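Local coordinates for 33-36 kDa outer membrane protein (PDB 6GIE), which forms a beta-barrel in the outer membrane of Acinetobacter baumannii and probably serves as a porin-like channel for small solutes, at residues 134-146 / 150-158. Sequence-based numbering, arbitrary orientation.
Sequences GDRYALEAGAMLL and LVAVGYTSV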
loop_
_atom_site.group_PDB
_atom_site.type_symbol
_atom_site.label_atom_id
_atom_site.label_comp_id
_atom_site.label_asym_id
_atom_site.label_seq_id
_atom_site.Cartn_x
_atom_site.Cartn_y
_atom_site.Cartn_z
ATOM N N GLY A 134 17.346 9.504 -11.792
ATOM C CA GLY A 134 16.283 9.216 -10.822
ATOM C C GLY A 134 16.535 8.001 -9.924
ATOM O O GLY A 134 16.252 6.878 -10.326
ATOM N N ASP A 135 17.090 8.225 -8.726
ATOM C CA ASP A 135 17.306 7.182 -7.700
ATOM C C ASP A 135 16.756 7.710 -6.370
ATOM O O ASP A 135 17.284 8.704 -5.812
ATOM C CB ASP A 135 18.795 6.817 -7.506
ATOM C CG ASP A 135 19.348 5.788 -8.578
ATOM O OD1 ASP A 135 18.595 5.172 -9.375
ATOM O OD2 ASP A 135 20.579 5.586 -8.620
ATOM N N ARG A 136 15.726 7.039 -5.855
ATOM C CA ARG A 136 15.150 7.390 -4.575
ATOM C C ARG A 136 15.220 6.208 -3.615
ATOM O O ARG A 136 15.133 5.035 -4.028
ATOM C CB ARG A 136 13.698 7.843 -4.764
ATOM C CG ARG A 136 12.895 8.034 -3.476
ATOM C CD ARG A 136 11.689 8.975 -3.629
ATOM N NE ARG A 136 12.153 10.357 -3.499
ATOM C CZ ARG A 136 12.162 11.284 -4.459
ATOM N NH1 ARG A 136 11.664 11.045 -5.678
ATOM N NH2 ARG A 136 12.674 12.483 -4.185
ATOM N N TYR A 137 15.406 6.519 -2.336
ATOM C CA TYR A 137 15.294 5.515 -1.297
ATOM C C TYR A 137 14.533 6.006 -0.100
ATOM O O TYR A 137 14.443 7.195 0.124
ATOM C CB TYR A 137 16.678 5.044 -0.881
ATOM C CG TYR A 137 17.525 5.985 -0.044
ATOM C CD1 TYR A 137 17.467 5.946 1.336
ATOM C CD2 TYR A 137 18.402 6.898 -0.632
ATOM C CE1 TYR A 137 18.222 6.793 2.105
ATOM C CE2 TYR A 137 19.187 7.742 0.134
ATOM C CZ TYR A 137 19.095 7.680 1.505
ATOM O OH TYR A 137 19.861 8.522 2.293
ATOM N N ALA A 138 14.036 5.058 0.675
ATOM C CA ALA A 138 13.331 5.317 1.907
ATOM C C ALA A 138 13.673 4.240 2.908
ATOM O O ALA A 138 13.869 3.051 2.539
ATOM C CB ALA A 138 11.798 5.348 1.705
ATOM N N LEU A 139 13.755 4.690 4.168
ATOM C CA LEU A 139 13.835 3.837 5.346
ATOM C C LEU A 139 12.803 4.298 6.383
ATOM O O LEU A 139 12.537 5.513 6.475
ATOM C CB LEU A 139 15.198 4.010 6.010
ATOM C CG LEU A 139 16.393 3.704 5.154
ATOM C CD1 LEU A 139 17.641 4.118 5.901
ATOM C CD2 LEU A 139 16.405 2.215 4.824
ATOM N N GLU A 140 12.277 3.348 7.168
ATOM C CA GLU A 140 11.367 3.636 8.240
ATOM C C GLU A 140 11.681 2.691 9.345
ATOM O O GLU A 140 12.096 1.545 9.125
ATOM C CB GLU A 140 9.877 3.398 7.933
ATOM C CG GLU A 140 9.324 3.894 6.629
ATOM C CD GLU A 140 7.955 3.246 6.315
ATOM O OE1 GLU A 140 7.933 2.038 5.926
ATOM O OE2 GLU A 140 6.897 3.919 6.467
ATOM N N ALA A 141 11.385 3.173 10.551
ATOM C CA ALA A 141 11.405 2.354 11.727
ATOM C C ALA A 141 10.149 2.705 12.489
ATOM O O ALA A 141 9.797 3.862 12.558
ATOM C CB ALA A 141 12.650 2.696 12.588
ATOM N N GLY A 142 9.560 1.727 13.149
ATOM C CA GLY A 142 8.539 2.023 14.060
ATOM C C GLY A 142 8.097 0.928 14.955
ATOM O O GLY A 142 8.824 0.004 15.169
ATOM N N ALA A 143 6.883 1.050 15.502
ATOM C CA ALA A 143 6.438 0.051 16.457
ATOM C C ALA A 143 4.937 -0.208 16.338
ATOM O O ALA A 143 4.199 0.642 15.861
ATOM C CB ALA A 143 6.815 0.529 17.886
ATOM N N MET A 144 4.515 -1.401 16.752
ATOM C CA MET A 144 3.117 -1.717 16.953
ATOM C C MET A 144 2.702 -1.354 18.381
ATOM O O MET A 144 2.829 -2.145 19.352
ATOM C CB MET A 144 2.796 -3.167 16.633
ATOM C CG MET A 144 2.298 -3.230 15.180
ATOM S SD MET A 144 2.119 -4.854 14.521
ATOM C CE MET A 144 0.812 -5.676 15.460
ATOM N N LEU A 145 2.190 -0.147 18.495
ATOM C CA LEU A 145 1.814 0.382 19.793
ATOM C C LEU A 145 0.651 -0.388 20.411
ATOM O O LEU A 145 0.520 -0.405 21.606
ATOM C CB LEU A 145 1.532 1.886 19.689
ATOM C CG LEU A 145 2.733 2.745 19.235
ATOM C CD1 LEU A 145 2.404 4.227 19.374
ATOM C CD2 LEU A 145 4.029 2.474 20.001
ATOM N N LEU A 146 -0.192 -1.020 19.606
ATOM C CA LEU A 146 -1.233 -1.885 20.116
ATOM C C LEU A 146 -1.264 -2.944 19.061
ATOM O O LEU A 146 -0.734 -2.754 17.998
ATOM C CB LEU A 146 -2.608 -1.172 20.238
ATOM C CG LEU A 146 -2.902 -0.147 21.354
ATOM C CD1 LEU A 146 -4.337 0.373 21.243
ATOM C CD2 LEU A 146 -2.748 -0.748 22.724
ATOM N N LEU A 150 0.230 0.003 13.695
ATOM C CA LEU A 150 1.576 0.338 13.409
ATOM C C LEU A 150 1.758 1.849 13.302
ATOM O O LEU A 150 1.055 2.545 12.531
ATOM C CB LEU A 150 2.007 -0.343 12.078
ATOM C CG LEU A 150 3.367 -0.005 11.447
ATOM C CD1 LEU A 150 4.554 -0.352 12.335
ATOM C CD2 LEU A 150 3.513 -0.794 10.114
ATOM N N VAL A 151 2.750 2.345 14.027
ATOM C CA VAL A 151 3.269 3.668 13.781
ATOM C C VAL A 151 4.754 3.601 13.342
ATOM O O VAL A 151 5.559 2.967 14.006
ATOM C CB VAL A 151 3.196 4.487 15.062
ATOM C CG1 VAL A 151 3.626 5.913 14.784
ATOM C CG2 VAL A 151 1.814 4.404 15.591
ATOM N N ALA A 152 5.097 4.360 12.306
ATOM C CA ALA A 152 6.433 4.347 11.706
ATOM C C ALA A 152 6.872 5.737 11.245
ATOM O O ALA A 152 6.088 6.488 10.691
ATOM C CB ALA A 152 6.470 3.412 10.558
ATOM N N VAL A 153 8.116 6.080 11.562
ATOM C CA VAL A 153 8.688 7.332 11.133
ATOM C C VAL A 153 9.907 6.984 10.290
ATOM O O VAL A 153 10.538 5.972 10.524
ATOM C CB VAL A 153 9.167 8.196 12.329
ATOM C CG1 VAL A 153 7.978 8.653 13.172
ATOM C CG2 VAL A 153 10.155 7.418 13.172
ATOM N N GLY A 154 10.260 7.835 9.352
ATOM C CA GLY A 154 11.424 7.535 8.558
ATOM C C GLY A 154 11.902 8.712 7.784
ATOM O O GLY A 154 11.611 9.845 8.138
ATOM N N TYR A 155 12.595 8.431 6.689
ATOM C CA TYR A 155 12.965 9.500 5.779
ATOM C C TYR A 155 13.255 8.967 4.396
ATOM O O TYR A 155 13.370 7.764 4.189
ATOM C CB TYR A 155 14.111 10.318 6.337
ATOM C CG TYR A 155 15.419 9.742 5.978
ATOM C CD1 TYR A 155 15.795 8.521 6.484
ATOM C CD2 TYR A 155 16.266 10.398 5.088
ATOM C CE1 TYR A 155 16.991 7.941 6.104
ATOM C CE2 TYR A 155 17.452 9.829 4.688
ATOM C CZ TYR A 155 17.824 8.598 5.206
ATOM O OH TYR A 155 19.029 8.011 4.840
ATOM N N THR A 156 13.283 9.878 3.437
ATOM C CA THR A 156 13.505 9.525 2.070
ATOM C C THR A 156 14.311 10.612 1.391
ATOM O O THR A 156 14.430 11.718 1.902
ATOM C CB THR A 156 12.197 9.285 1.301
ATOM O OG1 THR A 156 12.471 9.301 -0.108
ATOM C CG2 THR A 156 11.215 10.360 1.606
ATOM N N SER A 157 14.905 10.272 0.258
ATOM C CA SER A 157 15.906 11.141 -0.348
ATOM C C SER A 157 16.194 10.714 -1.793
ATOM O O SER A 157 15.793 9.620 -2.212
ATOM C CB SER A 157 17.199 11.072 0.482
ATOM O OG SER A 157 18.185 11.972 -0.007
ATOM N N VAL A 158 16.921 11.573 -2.515
ATOM C CA VAL A 158 17.502 11.249 -3.842
ATOM C C VAL A 158 18.795 10.430 -3.683
ATOM O O VAL A 158 19.815 10.931 -3.197
ATOM C CB VAL A 158 17.821 12.521 -4.668
ATOM C CG1 VAL A 158 18.439 12.158 -6.015
ATOM C CG2 VAL A 158 16.568 13.352 -4.884
#
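In the wall of this porin barrel, strands 135-146 and 149-157 form an antiparallel beta hairpin, closed by a short turn, in which Tyr137, Leu139, Ala141 and Ala143 each pair through both backbone N and O with Ser157, Tyr155, Val153 and Val151; the bond from Ala141 N to Val153 O, at 2.9 Å, is nearly straight. Where Glu140 meets Gly154 and Gly142 meets Ala152, each CA pair closes to 3.9 Å, an approach that Gly142 and Gly154 permit by having no side chain. The outward face, largely apolar with Tyr137, Tyr155 and Ser157 toward one end, carries Leu139, Ala141, Ala143, Val151 and Val153, consistent with contact to lipid. On it, Tyr137 and Tyr155 both hold CG between the backbone N and the carbonyl carbon (chi1 74° in Tyr137), which brings the two phenol ends together: their OH atoms hydrogen-bond at 2.7 Å, with Tyr155 OH at the edge of the Tyr137 ring and the ring planes almost perpendicular (88°). Leu139 CD1 lies alongside Tyr155, 3.9 Å from its CE1. The other face is more polar. There Thr156 OG1, swung anti to its own N, donates to Tyr137 O at 2.9 Å from above the carbonyl plane, so that oxygen is gripped twice, the second donor being Ser157 N. Glu140 projects from the same face, its carboxylate spanning the hairpin between its two neighbours: a hydrogen bond to Ser115 on strand 112-121, which pairs antiparallel with strand 135-146, and a salt bridge to Arg194 on strand 190-200, which pairs likewise with strand 149-157.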